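Local coordinates for protein oxidoreductase (PDB 3KA7) that binds flavin-adenine dinucleotide and probably acts as a flavin-dependent oxidoreductase related to the flavin-containing amine oxidases, at residues A[33-38]-A[211-216]; A[59-64]-A[78-83]; A[294-299]-A[314-319]. One frame throughout, in Å; residues are numbered along the deposited sequence.

Overall arrangement
From the N terminus the chain builds strands 2-6 and 25-29 of the parallel FAD-binding sheet and enters the loop that holds 33-38. Contact 1 closes a long loop by bringing 211-216, on edge strand 212-214 of that sheet, back to it. Nested inside, contact 2 closes a short loop round helix 64-71, joining the turn before it to strand 78-80. Contact 3 follows in series and closes a loop round strands 298-300 and 307-311 of the mixed sheet, tying the entry of the first to the segment after the second. Contacts 2 and 3 touch through Ser81, Glu82 and Thr296, whereas contact 1 lies about 26 and 28 Å from them, centre to centre.

Contact 1 (A[33-38]-A[211-216]); sequences PITGGR and GKIHTG. With FAD (flavin-adenine dinucleotide), chain B.
Apolar touching between 33-38 and 211-216 runs through methyl groups: Thr35 CG2 meets Ile213 CG2 at 3.7 Å, the two side chains crossing at about a right angle, and Thr215 CG2 lies 4.0 Å from the same Thr35 CG2. Thr35 places this methyl anti to its carbonyl carbon, which leaves OG1 (chi1 56°) to hydrogen-bond Glu203 of helix 195-208. Backbone joins in where Thr215 CB packs on Pro33 O at 3.6 Å; no hydrogen bond links the two segments. The arrangement belongs to the dinucleotide-binding Rossmann-type fold: strand 212-214 is the edge of the parallel sheet beside strand 25-29, and the loop 33-38 leaves that neighbouring strand for the FAD pyrophosphate.

Polar contacts of the loop are with the cofactor. Arg38 N gives FAD O2A a straight bond of 2.7 Å (180° at the hydrogen). Its guanidinium, on a chain bent at chi3, meets FAD O1A at its edge and in plane: Arg38 NH2 bonds O1A at 2.7 Å, while NE adds a weak bond to the same oxygen. One guanidinium face carries FAD C5', set toward the rim, and NH1 makes a salt bridge with Asp399. A side chain on Gly37 would run into FAD O2A, and Gly37 CA already lies 3.2 Å from FAD O3B.

Contact 2 (A[59-64]-A[78-83]); sequences NGPGGP and IVRSEM
Pro61 meets strand 78-80 with its ring, CD lying 3.3 Å from Arg80 NE and 4.1 Å from Ile78 CG2. The arginine side chain crosses the proline at about a right angle, and Pro61 CD and Gly62 N sit at the guanidinium edge, near its plane. This is van der Waals contact between a charged group and ring carbons: no hydrogen bond links the segments, and Gly62 N stays 4.1 Å from Arg80 NH2. Arg80 reaches the ring by a folded path, with CG anti to the backbone N (chi1 177°) and turns at chi2 and chi3 that bring NE back against the proline ring. At the start of the strand, Ile78 CG2 is also anti to its backbone N and rests against the peptide joining Gly60 to Pro61, 3.8 Å from both Gly60 C and Pro61 N.

The two segments flank helix 64-71, so the contact sets the turn leading into the helix against the strand that follows it. Gly63 takes the N-cap position there. Residues 59-62 form a type II' beta turn, closed by the bond from Gly62 N to Asn59 O (3.1 Å), with Gly60 and Pro61 at its centre. The first central position of such a turn needs the positive phi that Gly60 has, and a side chain there would run into Pro61 CD.

Farther out, Asn59 ND2 bonds Gly186 O, and Asn59 N is held by Glu410 of helix 408-421. Strand 78-80 pairs antiparallel with strand 189-191, Val79 bonding to Ile190 through the backbone.

Contact 3 (A[294-299]-A[314-319]); sequences GHTGVL and TQADPE
Thr296 CG2 and Gln315 CB meet at 3.5 Å, the close-packed part of this contact. Thr296 CG2 also abuts Ala316, 3.7 Å from Ala316 N and 3.8 Å from Ala316 CB, so it fits against the bend where the 3-10 segment 314-315 ends. With chi1 at 55°, Thr296 OG1 sits between the backbone N and the carbonyl carbon, where it accepts from Glu82 N. Beside the methyl, Gln315 CG lies 3.4 Å from His295 O.

The other flank, toward exposed Gly294, is looser. Bent at chi2 (-74°), Gln315 folds its amide alongside the Gly294 backbone, NE2 lying 3.6 Å from Gly294 CA without bonding to it; that NE2 instead bonds Glu312, whose OE1 also takes Gly294 N. With an alanine here the CB contact stays, but Glu312 would probably lose a donor and the 294-295 backbone the cover that this amide gives.

The His295 side chain leaves the backbone away from 314-319, and its ND1 accepts from Gly297 N in the ring plane at 2.8 Å. Here the loops at the open end of a beta hairpin meet, its strands 298-300 and 307-311 antiparallel neighbours in the mixed sheet of the amine-oxidase-type fold.

Contact 1 (A[33-38]-A[211-216])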
loop_
_atom_site.group_PDB
_atom_site.type_symbol
_atom_site.label_atom_id
_atom_site.label_comp_id
_atom_site.label_asym_id
_atom_site.label_seq_id
_atom_site.Cartn_x
_atom_site.Cartn_y
_atom_site.Cartn_z
ATOM N N PRO A 33 0.926 4.703 20.980
ATOM C CA PRO A 33 2.001 4.205 21.843
ATOM C C PRO A 33 3.175 3.605 21.086
ATOM O O PRO A 33 4.259 3.444 21.654
ATOM C CB PRO A 33 1.318 3.107 22.675
ATOM C CG PRO A 33 -0.142 3.388 22.573
ATOM C CD PRO A 33 -0.347 4.004 21.224
ATOM N N ILE A 34 2.969 3.270 19.815
ATOM C CA ILE A 34 4.031 2.692 19.009
ATOM C C ILE A 34 4.131 3.404 17.667
ATOM O O ILE A 34 3.210 4.104 17.246
ATOM C CB ILE A 34 3.808 1.198 18.741
ATOM C CG1 ILE A 34 2.596 1.003 17.828
ATOM C CG2 ILE A 34 3.687 0.420 20.067
ATOM C CD1 ILE A 34 2.432 -0.436 17.352
ATOM N N THR A 35 5.262 3.209 17.006
ATOM C CA THR A 35 5.522 3.813 15.707
ATOM C C THR A 35 5.106 2.826 14.611
ATOM O O THR A 35 4.901 1.627 14.865
ATOM C CB THR A 35 7.021 4.067 15.523
ATOM O OG1 THR A 35 7.715 2.828 15.715
ATOM C CG2 THR A 35 7.537 5.110 16.545
ATOM N N GLY A 36 4.993 3.322 13.385
ATOM C CA GLY A 36 4.825 2.426 12.248
ATOM C C GLY A 36 3.528 2.662 11.498
ATOM O O GLY A 36 3.413 2.279 10.328
ATOM N N GLY A 37 2.557 3.291 12.156
ATOM C CA GLY A 37 1.276 3.556 11.506
ATOM C C GLY A 37 0.692 2.265 10.946
ATOM O O GLY A 37 0.618 1.254 11.648
ATOM N N ARG A 38 0.279 2.300 9.682
ATOM C CA ARG A 38 -0.328 1.129 9.044
ATOM C C ARG A 38 0.701 0.152 8.466
ATOM O O ARG A 38 0.363 -0.692 7.638
ATOM C CB ARG A 38 -1.338 1.573 7.979
ATOM C CG ARG A 38 -2.594 2.219 8.592
ATOM C CD ARG A 38 -3.480 2.899 7.526
ATOM N NE ARG A 38 -2.859 4.147 7.095
ATOM C CZ ARG A 38 -2.759 4.537 5.835
ATOM N NH1 ARG A 38 -3.241 3.777 4.855
ATOM N NH2 ARG A 38 -2.144 5.674 5.551
ATOM N N GLY A 211 18.487 11.684 15.796
ATOM C CA GLY A 211 17.075 12.038 15.736
ATOM C C GLY A 211 16.351 11.498 16.946
ATOM O O GLY A 211 16.792 10.518 17.554
ATOM N N LYS A 212 15.232 12.126 17.295
ATOM C CA LYS A 212 14.437 11.698 18.442
ATOM C C LYS A 212 13.016 11.353 18.022
ATOM O O LYS A 212 12.434 12.055 17.199
ATOM C CB LYS A 212 14.383 12.819 19.477
ATOM C CG LYS A 212 15.742 13.207 20.011
ATOM C CD LYS A 212 15.601 14.375 20.971
ATOM C CE LYS A 212 16.735 14.428 21.979
ATOM N NZ LYS A 212 16.475 15.507 22.981
ATOM N N ILE A 213 12.464 10.284 18.595
ATOM C CA ILE A 213 11.064 9.908 18.344
ATOM C C ILE A 213 10.218 9.896 19.612
ATOM O O ILE A 213 10.576 9.259 20.597
ATOM C CB ILE A 213 10.973 8.524 17.731
ATOM C CG1 ILE A 213 11.752 8.476 16.416
ATOM C CG2 ILE A 213 9.504 8.121 17.538
ATOM C CD1 ILE A 213 11.683 7.121 15.729
ATOM N N HIS A 214 9.083 10.587 19.568
ATOM C CA HIS A 214 8.221 10.753 20.729
ATOM C C HIS A 214 6.869 10.119 20.481
ATOM O O HIS A 214 6.097 10.637 19.677
ATOM C CB HIS A 214 7.989 12.242 21.009
ATOM C CG HIS A 214 9.247 13.037 21.160
ATOM N ND1 HIS A 214 10.138 12.829 22.193
ATOM C CD2 HIS A 214 9.754 14.052 20.423
ATOM C CE1 HIS A 214 11.151 13.667 22.069
ATOM N NE2 HIS A 214 10.943 14.419 21.005
ATOM N N THR A 215 6.564 9.043 21.201
ATOM C CA THR A 215 5.257 8.399 21.096
ATOM C C THR A 215 4.287 8.965 22.138
ATOM O O THR A 215 4.701 9.644 23.087
ATOM C CB THR A 215 5.366 6.871 21.239
ATOM O OG1 THR A 215 5.973 6.543 22.498
ATOM C CG2 THR A 215 6.211 6.286 20.114
ATOM N N GLY A 216 2.997 8.717 21.950
ATOM C CA GLY A 216 1.995 9.215 22.883
ATOM C C GLY A 216 1.916 10.727 22.867
ATOM O O GLY A 216 1.541 11.355 23.862
HETATM P PA FAD B . 0.506 6.113 8.147
HETATM O O1A FAD B . -0.814 6.702 7.723
HETATM O O2A FAD B . 0.569 4.608 8.258
HETATM O O5B FAD B . 0.939 6.752 9.554
HETATM C C5B FAD B . 0.432 8.024 9.940
HETATM C C4B FAD B . 0.843 8.164 11.409
HETATM O O4B FAD B . 0.493 9.434 11.922
HETATM C C3B FAD B . 0.141 7.112 12.274
HETATM O O3B FAD B . 1.096 6.359 13.006
HETATM C C2B FAD B . -0.752 7.941 13.200
HETATM O O2B FAD B . -0.912 7.363 14.482
HETATM C C1B FAD B . -0.026 9.280 13.240
HETATM N N9A FAD B . -0.879 10.444 13.513
HETATM C C8A FAD B . -2.130 10.751 13.016
HETATM N N7A FAD B . -2.491 11.972 13.506
HETATM C C5A FAD B . -1.480 12.421 14.298
HETATM C C6A FAD B . -1.317 13.570 15.058
HETATM N N6A FAD B . -2.218 14.545 14.996
HETATM N N1A FAD B . -0.150 13.741 15.774
HETATM C C2A FAD B . 0.847 12.787 15.755
HETATM N N3A FAD B . 0.682 11.642 15.004
HETATM C C4A FAD B . -0.468 11.477 14.301
HETATM N N1 FAD B . 1.384 -1.496 1.347
HETATM C C2 FAD B . 2.367 -2.278 0.764
HETATM O O2 FAD B . 3.362 -1.742 0.259
HETATM N N3 FAD B . 2.207 -3.655 0.731
HETATM C C4 FAD B . 1.080 -4.252 1.270
HETATM O O4 FAD B . 0.932 -5.474 1.244
HETATM C C4X FAD B . 0.092 -3.469 1.849
HETATM N N5 FAD B . -1.049 -4.059 2.373
HETATM C C5X FAD B . -2.018 -3.263 2.960
HETATM C C6 FAD B . -3.163 -3.842 3.507
HETATM C C7 FAD B . -4.129 -3.049 4.116
HETATM C C7M FAD B . -5.358 -3.702 4.695
HETATM C C8 FAD B . -3.941 -1.674 4.166
HETATM C C8M FAD B . -4.964 -0.781 4.807
HETATM C C9 FAD B . -2.805 -1.089 3.612
HETATM C C9A FAD B . -1.835 -1.886 3.012
HETATM N N10 FAD B . -0.700 -1.306 2.460
HETATM C C10 FAD B . 0.263 -2.090 1.887
HETATM C "C1'" FAD B . -0.525 0.176 2.418
HETATM C "C2'" FAD B . 0.407 0.596 3.560
HETATM O "O2'" FAD B . 0.010 -0.059 4.762
HETATM C "C3'" FAD B . 0.338 2.112 3.726
HETATM O "O3'" FAD B . 0.442 2.727 2.447
HETATM C "C4'" FAD B . 1.412 2.725 4.620
HETATM O "O4'" FAD B . 1.541 2.037 5.848
HETATM C "C5'" FAD B . 0.969 4.153 4.919
HETATM O "O5'" FAD B . 2.071 4.824 5.478
HETATM P P FAD B . 2.032 6.399 5.674
HETATM O O1P FAD B . 3.416 6.952 5.438
HETATM O O2P FAD B . 0.935 7.052 4.857
HETATM O O3P FAD B . 1.715 6.657 7.230
#

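Contact 2 (A[59-64]-A[78-83])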
loop_
_atom_site.group_PDB
_atom_site.type_symbol
_atom_site.label_atom_id
_atom_site.label_comp_id
_atom_site.label_asym_id
_atom_site.label_seq_id
_atom_site.Cartn_x
_atom_site.Cartn_y
_atom_site.Cartn_z
ATOM N N ASN A 59 7.661 -4.202 -4.764
ATOM C CA ASN A 59 8.818 -4.455 -5.623
ATOM C C ASN A 59 9.973 -5.137 -4.888
ATOM O O ASN A 59 11.121 -5.114 -5.353
ATOM C CB ASN A 59 9.301 -3.167 -6.294
ATOM C CG ASN A 59 8.287 -2.574 -7.256
ATOM O OD1 ASN A 59 7.795 -1.471 -7.040
ATOM N ND2 ASN A 59 8.000 -3.282 -8.351
ATOM N N GLY A 60 9.668 -5.721 -3.733
ATOM C CA GLY A 60 10.621 -6.574 -3.014
ATOM C C GLY A 60 11.943 -5.886 -2.744
ATOM O O GLY A 60 11.969 -4.720 -2.345
ATOM N N PRO A 61 13.058 -6.607 -2.962
ATOM C CA PRO A 61 14.375 -6.054 -2.679
ATOM C C PRO A 61 14.874 -5.084 -3.737
ATOM O O PRO A 61 15.940 -4.504 -3.560
ATOM C CB PRO A 61 15.275 -7.296 -2.660
ATOM C CG PRO A 61 14.623 -8.232 -3.590
ATOM C CD PRO A 61 13.133 -8.030 -3.356
ATOM N N GLY A 62 14.128 -4.905 -4.825
ATOM C CA GLY A 62 14.619 -4.087 -5.937
ATOM C C GLY A 62 14.002 -2.708 -6.123
ATOM O O GLY A 62 14.428 -1.948 -6.998
ATOM N N GLY A 63 13.000 -2.368 -5.318
ATOM C CA GLY A 63 12.197 -1.174 -5.610
ATOM C C GLY A 63 12.607 0.060 -4.838
ATOM O O GLY A 63 13.591 0.034 -4.110
ATOM N N PRO A 64 11.841 1.154 -4.988
ATOM C CA PRO A 64 12.168 2.429 -4.349
ATOM C C PRO A 64 12.316 2.337 -2.832
ATOM O O PRO A 64 13.166 3.024 -2.273
ATOM C CB PRO A 64 10.975 3.314 -4.700
ATOM C CG PRO A 64 10.482 2.763 -6.009
ATOM C CD PRO A 64 10.670 1.266 -5.877
ATOM N N ILE A 78 15.396 -8.339 2.912
ATOM C CA ILE A 78 14.166 -8.498 2.136
ATOM C C ILE A 78 14.362 -9.634 1.150
ATOM O O ILE A 78 15.275 -9.586 0.323
ATOM C CB ILE A 78 13.801 -7.224 1.357
ATOM C CG1 ILE A 78 13.752 -6.016 2.294
ATOM C CG2 ILE A 78 12.459 -7.411 0.653
ATOM C CD1 ILE A 78 13.681 -4.677 1.577
ATOM N N VAL A 79 13.524 -10.655 1.245
ATOM C CA VAL A 79 13.630 -11.796 0.340
ATOM C C VAL A 79 12.693 -11.637 -0.844
ATOM O O VAL A 79 11.526 -11.236 -0.683
ATOM C CB VAL A 79 13.334 -13.119 1.041
ATOM C CG1 VAL A 79 13.781 -14.273 0.153
ATOM C CG2 VAL A 79 14.051 -13.180 2.407
ATOM N N ARG A 80 13.207 -11.929 -2.037
ATOM C CA ARG A 80 12.390 -11.904 -3.249
ATOM C C ARG A 80 11.391 -13.062 -3.249
ATOM O O ARG A 80 11.760 -14.219 -3.023
ATOM C CB ARG A 80 13.274 -11.961 -4.503
ATOM C CG ARG A 80 12.514 -12.017 -5.813
ATOM C CD ARG A 80 11.718 -10.755 -6.107
ATOM N NE ARG A 80 12.568 -9.569 -6.234
ATOM C CZ ARG A 80 13.330 -9.290 -7.286
ATOM N NH1 ARG A 80 13.368 -10.115 -8.323
ATOM N NH2 ARG A 80 14.056 -8.174 -7.307
ATOM N N SER A 81 10.123 -12.747 -3.496
ATOM C CA SER A 81 9.070 -13.759 -3.514
ATOM C C SER A 81 9.172 -14.654 -4.751
ATOM O O SER A 81 9.690 -14.245 -5.791
ATOM C CB SER A 81 7.690 -13.098 -3.541
ATOM O OG SER A 81 7.393 -12.382 -2.357
ATOM N N GLU A 82 8.641 -15.861 -4.626
ATOM C CA GLU A 82 8.377 -16.705 -5.766
ATOM C C GLU A 82 7.305 -16.047 -6.617
ATOM O O GLU A 82 6.558 -15.195 -6.117
ATOM C CB GLU A 82 7.936 -18.080 -5.287
ATOM C CG GLU A 82 9.066 -18.795 -4.550
ATOM C CD GLU A 82 10.387 -18.744 -5.313
ATOM O OE1 GLU A 82 10.468 -19.322 -6.426
ATOM O OE2 GLU A 82 11.352 -18.128 -4.802
HETATM N N MSE A 83 7.251 -16.406 -7.898
HETATM C CA MSE A 83 6.283 -15.807 -8.826
HETATM C C MSE A 83 4.861 -15.996 -8.311
HETATM O O MSE A 83 4.473 -17.064 -7.815
HETATM C CB MSE A 83 6.423 -16.376 -10.263
HETATM C CG MSE A 83 5.440 -15.791 -11.333
HETATM SE SE MSE A 83 5.467 -13.840 -11.369
HETATM C CE MSE A 83 7.316 -13.570 -11.983
#

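Contact 3 (A[294-299]-A[314-319])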
loop_
_atom_site.group_PDB
_atom_site.type_symbol
_atom_site.label_atom_id
_atom_site.label_comp_id
_atom_site.label_asym_id
_atom_site.label_seq_id
_atom_site.Cartn_x
_atom_site.Cartn_y
_atom_site.Cartn_z
ATOM N N GLY A 294 1.222 -21.893 -0.201
ATOM C CA GLY A 294 2.328 -22.815 -0.470
ATOM C C GLY A 294 3.566 -22.185 -1.081
ATOM O O GLY A 294 4.489 -22.890 -1.481
ATOM N N HIS A 295 3.594 -20.858 -1.171
ATOM C CA HIS A 295 4.774 -20.167 -1.680
ATOM C C HIS A 295 4.844 -18.750 -1.124
ATOM O O HIS A 295 3.927 -18.303 -0.425
ATOM C CB HIS A 295 4.826 -20.165 -3.222
ATOM C CG HIS A 295 3.713 -19.397 -3.879
ATOM N ND1 HIS A 295 3.651 -18.017 -3.871
ATOM C CD2 HIS A 295 2.643 -19.816 -4.594
ATOM C CE1 HIS A 295 2.576 -17.623 -4.533
ATOM N NE2 HIS A 295 1.944 -18.695 -4.979
ATOM N N THR A 296 5.918 -18.039 -1.454
ATOM C CA THR A 296 6.173 -16.721 -0.859
ATOM C C THR A 296 5.672 -15.532 -1.673
ATOM O O THR A 296 6.038 -14.387 -1.383
ATOM C CB THR A 296 7.659 -16.516 -0.650
ATOM O OG1 THR A 296 8.320 -16.723 -1.908
ATOM C CG2 THR A 296 8.198 -17.507 0.392
ATOM N N GLY A 297 4.860 -15.796 -2.690
ATOM C CA GLY A 297 4.301 -14.733 -3.524
ATOM C C GLY A 297 2.832 -14.517 -3.190
ATOM O O GLY A 297 2.393 -14.782 -2.064
ATOM N N VAL A 298 2.071 -14.025 -4.157
ATOM C CA VAL A 298 0.646 -13.805 -3.958
ATOM C C VAL A 298 -0.136 -14.860 -4.733
ATOM O O VAL A 298 0.328 -15.322 -5.772
ATOM C CB VAL A 298 0.247 -12.398 -4.447
ATOM C CG1 VAL A 298 -1.261 -12.186 -4.331
ATOM C CG2 VAL A 298 1.029 -11.316 -3.661
ATOM N N LEU A 299 -1.285 -15.269 -4.200
ATOM C CA LEU A 299 -2.254 -16.068 -4.937
ATOM C C LEU A 299 -3.424 -15.161 -5.292
ATOM O O LEU A 299 -4.224 -14.810 -4.429
ATOM C CB LEU A 299 -2.766 -17.236 -4.084
ATOM C CG LEU A 299 -3.847 -18.149 -4.685
ATOM C CD1 LEU A 299 -3.234 -18.971 -5.820
ATOM C CD2 LEU A 299 -4.460 -19.071 -3.610
ATOM N N THR A 314 4.522 -16.508 6.118
ATOM C CA THR A 314 5.255 -17.458 6.954
ATOM C C THR A 314 6.025 -18.452 6.076
ATOM O O THR A 314 6.893 -19.195 6.561
ATOM C CB THR A 314 4.322 -18.189 7.940
ATOM O OG1 THR A 314 3.099 -18.546 7.270
ATOM C CG2 THR A 314 3.987 -17.275 9.103
ATOM N N GLN A 315 5.710 -18.480 4.786
ATOM C CA GLN A 315 6.539 -19.229 3.836
ATOM C C GLN A 315 7.955 -18.653 3.795
ATOM O O GLN A 315 8.928 -19.373 3.532
ATOM C CB GLN A 315 5.911 -19.233 2.444
ATOM C CG GLN A 315 4.608 -20.025 2.389
ATOM C CD GLN A 315 4.845 -21.531 2.425
ATOM O OE1 GLN A 315 5.963 -21.993 2.189
ATOM N NE2 GLN A 315 3.797 -22.298 2.724
ATOM N N ALA A 316 8.076 -17.360 4.086
ATOM C CA ALA A 316 9.354 -16.668 4.056
ATOM C C ALA A 316 9.922 -16.497 5.471
ATOM O O ALA A 316 11.125 -16.658 5.687
ATOM C CB ALA A 316 9.205 -15.300 3.360
ATOM N N ASP A 317 9.060 -16.177 6.434
ATOM C CA ASP A 317 9.510 -15.981 7.818
ATOM C C ASP A 317 8.594 -16.720 8.773
ATOM O O ASP A 317 7.541 -16.214 9.167
ATOM C CB ASP A 317 9.595 -14.501 8.183
ATOM C CG ASP A 317 10.226 -14.273 9.552
ATOM O OD1 ASP A 317 10.514 -15.272 10.262
ATOM O OD2 ASP A 317 10.443 -13.099 9.923
ATOM N N PRO A 318 8.980 -17.947 9.128
ATOM C CA PRO A 318 8.150 -18.781 9.978
ATOM C C PRO A 318 7.972 -18.198 11.380
ATOM O O PRO A 318 7.049 -18.598 12.083
ATOM C CB PRO A 318 8.917 -20.114 10.038
ATOM C CG PRO A 318 9.858 -20.095 8.883
ATOM C CD PRO A 318 10.161 -18.655 8.599
ATOM N N GLU A 319 8.825 -17.260 11.782
ATOM C CA GLU A 319 8.729 -16.694 13.137
ATOM C C GLU A 319 7.490 -15.819 13.319
ATOM O O GLU A 319 7.189 -15.380 14.431
ATOM C CB GLU A 319 9.984 -15.885 13.509
ATOM C CG GLU A 319 11.313 -16.633 13.367
ATOM C CD GLU A 319 11.445 -17.814 14.308
ATOM O OE1 GLU A 319 10.997 -17.715 15.473
ATOM O OE2 GLU A 319 12.010 -18.846 13.882
#